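Local atomic coordinates of citrate synthase (PDB entry 6ABW), a protein that probably catalyses the condensation of oxaloacetate with acetyl-CoA and water to give citrate and CoA in the tricarboxylic acid cycle. Residues 193-197 with 270-274; 204-209 with 357-362; 236-240 with 264-268. One frame throughout, in Å; residues are numbered along the deposited sequence.

Contact 1 (193-197 with 270-274); sequences ADHEV and HRVYK. With ACO (acetyl coenzyme *a), chain D.
H195 and Y273 meet at the buried end of this contact, where NE2 of H195 and OH of Y273 stand 2.9 Å apart in an almost straight hydrogen bond (176°). The side chains come from opposite directions and their rings touch rim to rim. Imidazole suits this place because its second nitrogen serves a different partner: ND1 donates to OE2 of E196 at 2.9 Å, reaching it on the anti side of the carboxylate, and a bond at each nitrogen should fix the ring's rotation. H270 completes this part, its CE1 3.9 Å from CE1 of H195 with the ring planes at 89°, while CD2 of Y273 lies over one H270 face. The aromatic cluster surrounds H270, a predicted catalytic residue of citrate synthase, and so probably lines the active site; the backbone N-H groups of V272 and Y273 both bond to its ND1 and so hold the ring. On the other side E196 and V272 are partly exposed and meet by a few atoms only. E196, its chain extended beyond CG (chi2 166°), slides past H270 with OE2 3.4 Å from CE1, and its OE1 rests 3.3 Å from the V272 methyl CG2. Farther out, the exposed R271 lays one guanidinium face against carbon CEP of acetyl-CoA.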
loop_
_atom_site.group_PDB
_atom_site.type_symbol
_atom_site.label_atom_id
_atom_site.label_comp_id
_atom_site.label_asym_id
_atom_site.label_seq_id
_atom_site.Cartn_x
_atom_site.Cartn_y
_atom_site.Cartn_z
ATOM N N ALA A 193 14.772 -11.925 7.064
ATOM C CA ALA A 193 14.918 -11.192 5.821
ATOM C C ALA A 193 13.907 -11.628 4.774
ATOM O O ALA A 193 13.408 -10.772 4.058
ATOM C CB ALA A 193 16.323 -11.237 5.271
ATOM N N ASP A 194 13.628 -12.926 4.612
ATOM C CA ASP A 194 12.668 -13.350 3.636
ATOM C C ASP A 194 12.080 -14.723 3.979
ATOM O O ASP A 194 12.802 -15.543 4.538
ATOM C CB ASP A 194 13.287 -13.513 2.225
ATOM C CG ASP A 194 12.177 -13.599 1.151
ATOM O OD1 ASP A 194 11.168 -12.786 1.203
ATOM O OD2 ASP A 194 12.203 -14.533 0.319
ATOM N N HIS A 195 10.812 -14.935 3.658
ATOM C CA HIS A 195 10.196 -16.262 3.855
ATOM C C HIS A 195 8.828 -16.344 3.200
ATOM O O HIS A 195 7.913 -15.552 3.563
ATOM C CB HIS A 195 10.003 -16.521 5.342
ATOM C CG HIS A 195 10.056 -17.960 5.752
ATOM N ND1 HIS A 195 8.921 -18.692 6.006
ATOM C CD2 HIS A 195 11.098 -18.780 5.970
ATOM C CE1 HIS A 195 9.284 -19.926 6.315
ATOM N NE2 HIS A 195 10.589 -20.008 6.296
ATOM N N GLU A 196 8.658 -17.254 2.249
ATOM C CA GLU A 196 7.322 -17.485 1.630
ATOM C C GLU A 196 6.859 -16.174 0.930
ATOM O O GLU A 196 7.682 -15.279 0.665
ATOM C CB GLU A 196 6.309 -17.970 2.677
ATOM C CG GLU A 196 6.564 -19.326 3.327
ATOM C CD GLU A 196 5.688 -19.547 4.583
ATOM O OE1 GLU A 196 4.593 -20.139 4.480
ATOM O OE2 GLU A 196 6.087 -19.104 5.705
ATOM N N VAL A 197 5.568 -16.090 0.617
ATOM C CA VAL A 197 5.015 -14.940 -0.037
ATOM C C VAL A 197 3.770 -14.565 0.766
ATOM O O VAL A 197 2.639 -14.854 0.378
ATOM C CB VAL A 197 4.671 -15.205 -1.523
ATOM C CG1 VAL A 197 4.254 -13.917 -2.206
ATOM C CG2 VAL A 197 5.803 -15.834 -2.290
ATOM N N HIS A 270 3.390 -24.223 12.295
ATOM C CA HIS A 270 3.720 -23.527 11.083
ATOM C C HIS A 270 3.022 -24.195 9.936
ATOM O O HIS A 270 2.953 -25.456 9.938
ATOM C CB HIS A 270 5.237 -23.546 10.872
ATOM C CG HIS A 270 5.708 -22.506 9.936
ATOM N ND1 HIS A 270 5.778 -22.722 8.576
ATOM C CD2 HIS A 270 6.206 -21.261 10.149
ATOM C CE1 HIS A 270 6.237 -21.632 7.993
ATOM N NE2 HIS A 270 6.465 -20.710 8.923
ATOM N N ARG A 271 2.568 -23.405 8.963
ATOM C CA ARG A 271 1.876 -24.046 7.780
ATOM C C ARG A 271 2.777 -24.907 6.905
ATOM O O ARG A 271 2.255 -25.767 6.175
ATOM C CB ARG A 271 1.164 -22.991 6.886
ATOM C CG ARG A 271 -0.112 -22.451 7.544
ATOM C CD ARG A 271 -1.045 -21.625 6.648
ATOM N NE ARG A 271 -2.052 -20.931 7.486
ATOM C CZ ARG A 271 -3.125 -21.495 8.076
ATOM N NH1 ARG A 271 -3.400 -22.796 7.955
ATOM N NH2 ARG A 271 -3.940 -20.740 8.825
ATOM N N VAL A 272 4.080 -24.648 6.890
ATOM C CA VAL A 272 5.055 -25.366 6.047
ATOM C C VAL A 272 5.956 -26.300 6.845
ATOM O O VAL A 272 6.160 -27.483 6.478
ATOM C CB VAL A 272 5.917 -24.345 5.216
ATOM C CG1 VAL A 272 6.871 -25.031 4.271
ATOM C CG2 VAL A 272 4.998 -23.448 4.385
ATOM N N TYR A 273 6.612 -25.778 7.871
ATOM C CA TYR A 273 7.514 -26.557 8.705
ATOM C C TYR A 273 6.761 -27.569 9.590
ATOM O O TYR A 273 5.881 -27.193 10.343
ATOM C CB TYR A 273 8.379 -25.718 9.645
ATOM C CG TYR A 273 9.363 -24.814 8.910
ATOM C CD1 TYR A 273 10.335 -25.360 8.090
ATOM C CD2 TYR A 273 9.298 -23.406 9.027
ATOM C CE1 TYR A 273 11.226 -24.562 7.406
ATOM C CE2 TYR A 273 10.207 -22.575 8.357
ATOM C CZ TYR A 273 11.134 -23.158 7.533
ATOM O OH TYR A 273 12.012 -22.427 6.820
ATOM N N LYS A 274 7.123 -28.834 9.469
ATOM C CA LYS A 274 6.552 -29.882 10.310
ATOM C C LYS A 274 7.590 -30.351 11.340
ATOM O O LYS A 274 7.417 -31.371 11.986
ATOM C CB LYS A 274 6.010 -31.010 9.417
ATOM C CG LYS A 274 4.943 -30.553 8.394
ATOM C CD LYS A 274 3.796 -29.788 9.064
ATOM C CE LYS A 274 2.840 -29.047 8.116
ATOM N NZ LYS A 274 2.106 -27.995 8.920
HETATM N N1A ACO D . -0.816 -24.898 19.717
HETATM C C2A ACO D . -1.525 -26.031 20.070
HETATM N N3A ACO D . -2.059 -26.906 19.138
HETATM C C4A ACO D . -1.872 -26.638 17.824
HETATM C C5A ACO D . -1.110 -25.448 17.386
HETATM C C6A ACO D . -0.576 -24.585 18.436
HETATM N N6A ACO D . 0.090 -23.471 18.065
HETATM N N7A ACO D . -1.112 -25.428 16.031
HETATM C C8A ACO D . -1.808 -26.512 15.610
HETATM N N9A ACO D . -2.259 -27.212 16.676
HETATM C C1B ACO D . -3.032 -28.487 16.642
HETATM C C2B ACO D . -4.327 -28.424 15.815
HETATM O O2B ACO D . -5.451 -27.912 16.533
HETATM C C3B ACO D . -4.491 -29.882 15.483
HETATM O O3B ACO D . -5.124 -30.489 16.623
HETATM P P3B ACO D . -6.075 -31.816 16.563
HETATM O O7A ACO D . -6.985 -31.680 17.769
HETATM O O8A ACO D . -5.105 -32.990 16.660
HETATM O O9A ACO D . -6.805 -31.674 15.231
HETATM C C4B ACO D . -3.059 -30.403 15.295
HETATM O O4B ACO D . -2.204 -29.530 16.048
HETATM C C5B ACO D . -2.561 -30.376 13.872
HETATM O O5B ACO D . -2.675 -29.050 13.353
HETATM P P1A ACO D . -2.075 -28.717 11.891
HETATM O O1A ACO D . -3.140 -29.166 10.918
HETATM O O2A ACO D . -0.636 -29.251 11.834
HETATM O O3A ACO D . -1.925 -27.107 11.770
HETATM P P2A ACO D . -3.155 -26.066 11.617
HETATM O O4A ACO D . -3.361 -25.678 10.176
HETATM O O5A ACO D . -4.274 -26.430 12.547
HETATM O O6A ACO D . -2.364 -24.778 12.188
HETATM C CBP ACO D . -0.885 -22.928 11.938
HETATM C CCP ACO D . -1.052 -24.412 11.746
HETATM C CDP ACO D . 0.482 -22.281 11.920
HETATM C CEP ACO D . -2.123 -22.051 11.696
HETATM C CAP ACO D . -1.023 -22.979 13.548
HETATM O OAP ACO D . -0.129 -23.884 14.222
HETATM C C9P ACO D . -0.897 -21.660 14.315
HETATM O O9P ACO D . -1.910 -20.983 14.454
HETATM N N8P ACO D . 0.324 -21.293 14.782
HETATM C C7P ACO D . 0.591 -19.952 15.252
HETATM C C6P ACO D . -0.059 -19.566 16.561
HETATM C C5P ACO D . 0.273 -18.087 16.721
HETATM O O5P ACO D . 1.287 -17.745 17.327
HETATM N N4P ACO D . -0.594 -17.180 16.215
HETATM C C3P ACO D . -0.438 -15.731 16.398
HETATM C C2P ACO D . -0.222 -15.140 15.021
HETATM S S1P ACO D . -1.666 -14.251 14.555
HETATM C C ACO D . -0.843 -12.830 14.359
HETATM O O ACO D . -0.582 -12.199 15.366
HETATM C CH3 ACO D . -0.438 -12.454 12.964
#

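Contact 2 (204-209 with 357-362); sequences ALVTSS and HVIEYV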
loop_
_atom_site.group_PDB
_atom_site.type_symbol
_atom_site.label_atom_id
_atom_site.label_comp_id
_atom_site.label_asym_id
_atom_site.label_seq_id
_atom_site.Cartn_x
_atom_site.Cartn_y
_atom_site.Cartn_z
ATOM N N ALA A 204 3.327 -5.740 -2.155
ATOM C CA ALA A 204 4.511 -5.152 -2.826
ATOM C C ALA A 204 4.547 -5.542 -4.296
ATOM O O ALA A 204 4.754 -4.681 -5.095
ATOM C CB ALA A 204 5.787 -5.502 -2.140
ATOM N N LEU A 205 4.303 -6.815 -4.615
ATOM C CA LEU A 205 4.324 -7.298 -5.951
ATOM C C LEU A 205 3.235 -6.666 -6.825
ATOM O O LEU A 205 3.502 -6.205 -7.920
ATOM C CB LEU A 205 4.246 -8.819 -5.961
ATOM C CG LEU A 205 5.459 -9.544 -5.374
ATOM C CD1 LEU A 205 5.130 -11.050 -5.246
ATOM C CD2 LEU A 205 6.702 -9.396 -6.256
ATOM N N VAL A 206 2.025 -6.557 -6.294
ATOM C CA VAL A 206 0.937 -5.899 -6.994
ATOM C C VAL A 206 1.272 -4.441 -7.314
ATOM O O VAL A 206 1.037 -3.939 -8.403
ATOM C CB VAL A 206 -0.357 -5.910 -6.153
ATOM C CG1 VAL A 206 -1.458 -5.102 -6.847
ATOM C CG2 VAL A 206 -0.825 -7.326 -6.048
ATOM N N THR A 207 1.848 -3.757 -6.361
ATOM C CA THR A 207 2.214 -2.390 -6.515
ATOM C C THR A 207 3.322 -2.280 -7.577
ATOM O O THR A 207 3.306 -1.357 -8.417
ATOM C CB THR A 207 2.622 -1.801 -5.144
ATOM O OG1 THR A 207 1.465 -1.854 -4.273
ATOM C CG2 THR A 207 2.997 -0.378 -5.251
ATOM N N SER A 208 4.282 -3.214 -7.573
ATOM C CA SER A 208 5.390 -3.163 -8.505
ATOM C C SER A 208 4.892 -3.380 -9.951
ATOM O O SER A 208 5.529 -2.902 -10.910
ATOM C CB SER A 208 6.479 -4.181 -8.148
ATOM O OG SER A 208 6.094 -5.502 -8.510
ATOM N N SER A 209 3.775 -4.061 -10.100
ATOM C CA SER A 209 3.201 -4.355 -11.452
ATOM C C SER A 209 2.782 -3.120 -12.248
ATOM O O SER A 209 2.604 -3.182 -13.477
ATOM C CB SER A 209 2.011 -5.332 -11.359
ATOM O OG SER A 209 0.760 -4.742 -10.951
ATOM N N HIS A 357 12.305 -9.262 -3.862
ATOM C CA HIS A 357 11.199 -9.883 -4.618
ATOM C C HIS A 357 10.635 -8.978 -5.705
ATOM O O HIS A 357 10.314 -9.440 -6.789
ATOM C CB HIS A 357 10.058 -10.339 -3.728
ATOM C CG HIS A 357 10.270 -11.673 -3.104
ATOM N ND1 HIS A 357 9.986 -12.836 -3.773
ATOM C CD2 HIS A 357 10.651 -12.044 -1.853
ATOM C CE1 HIS A 357 10.306 -13.877 -3.006
ATOM N NE2 HIS A 357 10.695 -13.420 -1.828
ATOM N N VAL A 358 10.480 -7.696 -5.425
ATOM C CA VAL A 358 9.910 -6.824 -6.408
ATOM C C VAL A 358 10.914 -6.604 -7.558
ATOM O O VAL A 358 10.474 -6.575 -8.704
ATOM C CB VAL A 358 9.332 -5.491 -5.902
ATOM C CG1 VAL A 358 8.151 -5.809 -4.964
ATOM C CG2 VAL A 358 10.330 -4.605 -5.223
ATOM N N ILE A 359 12.199 -6.546 -7.258
ATOM C CA ILE A 359 13.230 -6.346 -8.292
ATOM C C ILE A 359 13.215 -7.563 -9.203
ATOM O O ILE A 359 13.166 -7.422 -10.404
ATOM C CB ILE A 359 14.597 -6.069 -7.735
ATOM C CG1 ILE A 359 14.632 -4.724 -7.070
ATOM C CG2 ILE A 359 15.695 -6.177 -8.843
ATOM C CD1 ILE A 359 15.842 -4.441 -6.289
ATOM N N GLU A 360 13.167 -8.758 -8.625
ATOM C CA GLU A 360 13.073 -10.013 -9.415
ATOM C C GLU A 360 11.868 -10.018 -10.283
ATOM O O GLU A 360 11.918 -10.369 -11.492
ATOM C CB GLU A 360 12.948 -11.232 -8.505
ATOM C CG GLU A 360 14.113 -12.130 -8.383
ATOM C CD GLU A 360 13.760 -13.452 -7.617
ATOM O OE1 GLU A 360 14.603 -14.369 -7.734
ATOM O OE2 GLU A 360 12.678 -13.560 -6.924
ATOM N N TYR A 361 10.737 -9.617 -9.696
ATOM C CA TYR A 361 9.498 -9.588 -10.408
ATOM C C TYR A 361 9.469 -8.595 -11.579
ATOM O O TYR A 361 9.041 -8.966 -12.689
ATOM C CB TYR A 361 8.330 -9.361 -9.435
ATOM C CG TYR A 361 6.997 -9.454 -10.093
ATOM C CD1 TYR A 361 6.403 -10.685 -10.345
ATOM C CD2 TYR A 361 6.343 -8.304 -10.477
ATOM C CE1 TYR A 361 5.142 -10.749 -10.954
ATOM C CE2 TYR A 361 5.116 -8.343 -11.104
ATOM C CZ TYR A 361 4.501 -9.562 -11.344
ATOM O OH TYR A 361 3.254 -9.533 -11.992
ATOM N N VAL A 362 9.899 -7.361 -11.349
ATOM C CA VAL A 362 9.834 -6.329 -12.371
ATOM C C VAL A 362 10.834 -6.731 -13.495
ATOM O O VAL A 362 10.507 -6.578 -14.695
ATOM C CB VAL A 362 10.166 -4.937 -11.819
ATOM C CG1 VAL A 362 10.371 -3.941 -12.910
ATOM C CG2 VAL A 362 9.036 -4.409 -10.864
#
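L205 and Y361 make the apolar heart of this contact, their side chains crossing obliquely so that the leucine methyl CD2 comes within 3.6 Å of the tyrosine CB. The same methyl lies 3.7 Å from the carbonyl O of H357, one turn earlier on the second helix. Leucine suits the position because its CB starts off along the flank of the helix, and the branch beyond it brings CD2 back to the partner. A204 and V358 need less reach: the alanine CB meets CG1 of V358 at 3.7 Å, and the small residue lets that methyl press against the backbone carbonyl as well.

No hydrogen bond joins the two segments; polar groups bond within their own helix or to residues elsewhere. S208 turns its hydroxyl back along its own chain (chi1 76°), and OG donates to the carbonyl O of L205 at 2.7 Å, which satisfies a polar group in a buried place. Thus tethered, OG lies 3.4 Å from CD2 of Y361, and the serine CB sits 3.7 Å from CG2 of V362. An alanine here is likely to leave the L205 carbonyl O without its hydroxyl donor and a small gap beside CD2 of Y361. The Y361 hydroxyl finds its partner outside the contact, at the carbonyl of R367, while the imidazole of H357 turns away to D194.

A204, S208 and the valines help fill the space between the axes of 204-208 and 357-362, which come to 9.4 Å and cross at -39° with broadly like directions. These segments belong to helices 199-208 and 342-365. On another side, helix 199-208 meets the second subunit, V206 packing on A203 of that chain, so the pair lies beside the subunit interface in the predominantly helical fold of the citrate synthase dimer.

Contact 3 (236-240 with 264-268); sequences EAFKQ and RLMGF. With ACO (acetyl coenzyme *a), chain D.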
loop_
_atom_site.group_PDB
_atom_site.type_symbol
_atom_site.label_atom_id
_atom_site.label_comp_id
_atom_site.label_asym_id
_atom_site.label_seq_id
_atom_site.Cartn_x
_atom_site.Cartn_y
_atom_site.Cartn_z
ATOM N N GLU A 236 2.374 -11.370 20.053
ATOM C CA GLU A 236 1.368 -12.242 20.648
ATOM C C GLU A 236 2.097 -13.397 21.414
ATOM O O GLU A 236 1.661 -13.795 22.508
ATOM C CB GLU A 236 0.440 -12.841 19.602
ATOM C CG GLU A 236 -0.600 -11.836 19.102
ATOM C CD GLU A 236 -1.373 -11.167 20.259
ATOM O OE1 GLU A 236 -1.303 -9.918 20.455
ATOM O OE2 GLU A 236 -1.989 -11.904 21.030
ATOM N N ALA A 237 3.165 -13.905 20.836
ATOM C CA ALA A 237 3.917 -14.973 21.491
ATOM C C ALA A 237 4.520 -14.440 22.806
ATOM O O ALA A 237 4.450 -15.102 23.807
ATOM C CB ALA A 237 5.022 -15.479 20.596
ATOM N N PHE A 238 5.128 -13.265 22.771
ATOM C CA PHE A 238 5.863 -12.727 23.902
ATOM C C PHE A 238 4.891 -12.285 25.023
ATOM O O PHE A 238 5.235 -12.412 26.198
ATOM C CB PHE A 238 6.684 -11.567 23.462
ATOM C CG PHE A 238 7.625 -11.041 24.508
ATOM C CD1 PHE A 238 8.904 -11.551 24.659
ATOM C CD2 PHE A 238 7.218 -10.026 25.334
ATOM C CE1 PHE A 238 9.769 -11.035 25.618
ATOM C CE2 PHE A 238 8.058 -9.563 26.317
ATOM C CZ PHE A 238 9.317 -10.081 26.476
ATOM N N LYS A 239 3.698 -11.858 24.641
ATOM C CA LYS A 239 2.659 -11.475 25.604
ATOM C C LYS A 239 2.208 -12.598 26.509
ATOM O O LYS A 239 1.859 -12.317 27.657
ATOM C CB LYS A 239 1.446 -10.800 24.958
ATOM C CG LYS A 239 1.716 -9.336 24.651
ATOM C CD LYS A 239 0.617 -8.781 23.735
ATOM C CE LYS A 239 0.946 -7.341 23.406
ATOM N NZ LYS A 239 0.033 -6.860 22.329
ATOM N N GLN A 240 2.332 -13.839 26.040
ATOM C CA GLN A 240 2.189 -14.992 26.910
ATOM C C GLN A 240 3.171 -14.973 28.077
ATOM O O GLN A 240 2.768 -15.189 29.232
ATOM C CB GLN A 240 2.399 -16.288 26.144
ATOM C CG GLN A 240 1.403 -16.463 25.029
ATOM C CD GLN A 240 1.740 -17.693 24.187
ATOM O OE1 GLN A 240 0.853 -18.535 23.961
ATOM N NE2 GLN A 240 2.997 -17.769 23.661
ATOM N N ARG A 264 -4.448 -22.354 21.555
ATOM C CA ARG A 264 -3.220 -22.704 20.920
ATOM C C ARG A 264 -2.088 -21.992 21.641
ATOM O O ARG A 264 -2.296 -20.962 22.292
ATOM C CB ARG A 264 -3.280 -22.378 19.482
ATOM C CG ARG A 264 -4.149 -23.439 18.815
ATOM C CD ARG A 264 -4.205 -23.165 17.356
ATOM N NE ARG A 264 -4.828 -24.333 16.735
ATOM C CZ ARG A 264 -4.992 -24.458 15.438
ATOM N NH1 ARG A 264 -4.616 -23.477 14.627
ATOM N NH2 ARG A 264 -5.595 -25.548 14.966
ATOM N N LEU A 265 -0.894 -22.557 21.506
ATOM C CA LEU A 265 0.251 -21.973 22.120
ATOM C C LEU A 265 0.817 -21.062 21.049
ATOM O O LEU A 265 1.179 -21.524 19.967
ATOM C CB LEU A 265 1.208 -23.078 22.575
ATOM C CG LEU A 265 2.515 -22.671 23.187
ATOM C CD1 LEU A 265 2.272 -21.804 24.387
ATOM C CD2 LEU A 265 3.328 -23.915 23.546
ATOM N N MET A 266 0.859 -19.733 21.314
ATOM C CA MET A 266 1.339 -18.813 20.326
ATOM C C MET A 266 2.861 -18.926 20.135
ATOM O O MET A 266 3.627 -19.164 21.127
ATOM C CB MET A 266 0.925 -17.329 20.658
ATOM C CG MET A 266 -0.575 -17.097 20.880
ATOM S SD MET A 266 -1.519 -17.553 19.405
ATOM C CE MET A 266 -2.419 -19.016 19.890
ATOM N N GLY A 267 3.312 -18.793 18.895
ATOM C CA GLY A 267 4.684 -19.084 18.526
ATOM C C GLY A 267 5.068 -20.512 18.381
ATOM O O GLY A 267 6.247 -20.821 18.229
ATOM N N PHE A 268 4.047 -21.390 18.390
ATOM C CA PHE A 268 4.177 -22.796 18.000
ATOM C C PHE A 268 3.376 -22.983 16.714
ATOM O O PHE A 268 2.316 -22.344 16.498
ATOM C CB PHE A 268 3.660 -23.762 19.035
ATOM C CG PHE A 268 4.702 -24.225 20.012
ATOM C CD1 PHE A 268 5.430 -23.323 20.807
ATOM C CD2 PHE A 268 4.983 -25.536 20.155
ATOM C CE1 PHE A 268 6.345 -23.781 21.752
ATOM C CE2 PHE A 268 5.907 -25.978 21.068
ATOM C CZ PHE A 268 6.629 -25.101 21.862
HETATM N N1A ACO D . -0.816 -24.898 19.717
HETATM C C2A ACO D . -1.525 -26.031 20.070
HETATM N N3A ACO D . -2.059 -26.906 19.138
HETATM C C4A ACO D . -1.872 -26.638 17.824
HETATM C C5A ACO D . -1.110 -25.448 17.386
HETATM C C6A ACO D . -0.576 -24.585 18.436
HETATM N N6A ACO D . 0.090 -23.471 18.065
HETATM N N7A ACO D . -1.112 -25.428 16.031
HETATM C C8A ACO D . -1.808 -26.512 15.610
HETATM N N9A ACO D . -2.259 -27.212 16.676
HETATM C C1B ACO D . -3.032 -28.487 16.642
HETATM C C2B ACO D . -4.327 -28.424 15.815
HETATM O O2B ACO D . -5.451 -27.912 16.533
HETATM C C3B ACO D . -4.491 -29.882 15.483
HETATM O O3B ACO D . -5.124 -30.489 16.623
HETATM P P3B ACO D . -6.075 -31.816 16.563
HETATM O O7A ACO D . -6.985 -31.680 17.769
HETATM O O8A ACO D . -5.105 -32.990 16.660
HETATM O O9A ACO D . -6.805 -31.674 15.231
HETATM C C4B ACO D . -3.059 -30.403 15.295
HETATM O O4B ACO D . -2.204 -29.530 16.048
HETATM C C5B ACO D . -2.561 -30.376 13.872
HETATM O O5B ACO D . -2.675 -29.050 13.353
HETATM P P1A ACO D . -2.075 -28.717 11.891
HETATM O O1A ACO D . -3.140 -29.166 10.918
HETATM O O2A ACO D . -0.636 -29.251 11.834
HETATM O O3A ACO D . -1.925 -27.107 11.770
HETATM P P2A ACO D . -3.155 -26.066 11.617
HETATM O O4A ACO D . -3.361 -25.678 10.176
HETATM O O5A ACO D . -4.274 -26.430 12.547
HETATM O O6A ACO D . -2.364 -24.778 12.188
HETATM C CBP ACO D . -0.885 -22.928 11.938
HETATM C CCP ACO D . -1.052 -24.412 11.746
HETATM C CDP ACO D . 0.482 -22.281 11.920
HETATM C CEP ACO D . -2.123 -22.051 11.696
HETATM C CAP ACO D . -1.023 -22.979 13.548
HETATM O OAP ACO D . -0.129 -23.884 14.222
HETATM C C9P ACO D . -0.897 -21.660 14.315
HETATM O O9P ACO D . -1.910 -20.983 14.454
HETATM N N8P ACO D . 0.324 -21.293 14.782
HETATM C C7P ACO D . 0.591 -19.952 15.252
HETATM C C6P ACO D . -0.059 -19.566 16.561
HETATM C C5P ACO D . 0.273 -18.087 16.721
HETATM O O5P ACO D . 1.287 -17.745 17.327
HETATM N N4P ACO D . -0.594 -17.180 16.215
HETATM C C3P ACO D . -0.438 -15.731 16.398
HETATM C C2P ACO D . -0.222 -15.140 15.021
HETATM S S1P ACO D . -1.666 -14.251 14.555
HETATM C C ACO D . -0.843 -12.830 14.359
HETATM O O ACO D . -0.582 -12.199 15.366
HETATM C CH3 ACO D . -0.438 -12.454 12.964
HETATM O O HOH W 1 -1.703 -18.687 24.290
#
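Q240 and M266 join helix 233-244 to the loop that holds acetyl-CoA, their side chains crossing at about a right angle. The glutamine amide grips the M266 backbone at both of its polar atoms: the M266 N-H gives a hydrogen bond to OE1 (2.9 Å), and NE2 donates to the M266 carbonyl O (3.0 Å) from above the carbonyl plane. Because NE2 also bonds in plane to the carbonyl O of A237, the amide is held against turning over, and glutamine suits the place by being donor and acceptor at once. A water donates to both OE1 and the carbonyl O of R264.

L265 to F268 form a type II beta turn, which supplies several of the bonds to acetyl-CoA. L265 pairs with the adenine through its N-H to N1A and its carbonyl O to N6A, while the N-H of G267 bonds to the pantetheine oxygen O5P. Just before the turn, NH2 of R264 bonds weakly to O5A and O2B. G267 has a positive phi (77°), and CB of A237 lies 4.1 Å from its N, so a side chain there would press on that methyl.

The M266 side chain can be followed outward. Its CB faces the helix, 3.9 Å from CA of A237, yet it is also 3.4 Å from O5P of acetyl-CoA. CG still lies by OE1 of Q240 at 3.7 Å. A bend at chi2 (-60°) then carries the chain away from the helix, setting SD 3.3 Å from the amide carbon C5P, and the flexible methionine ends with CE beside the pantetheine carbon C6P.

Along the chain the segments come in the order 193-197, 204-209, 236-240, 264-268, 270-274 and 357-362, so contacts 1 and 2 interlock, while contact 3 lies between the two halves of each. The centres of contacts 1 and 3 are about 17 Å apart; a single residue separates their loop segments between helices 250-260 and 278-292, and both touch acetyl-CoA. The centre of contact 2 is about 19 Å from that of contact 1 and about 32 Å from that of contact 3, the latter pair on opposite sides of the chain's centre. A probable hydrogen bond between D194 and H357 links contacts 1 and 2. Contact 1 thus stands between the acetyl-CoA-binding loop and the helix pair that borders the second subunit.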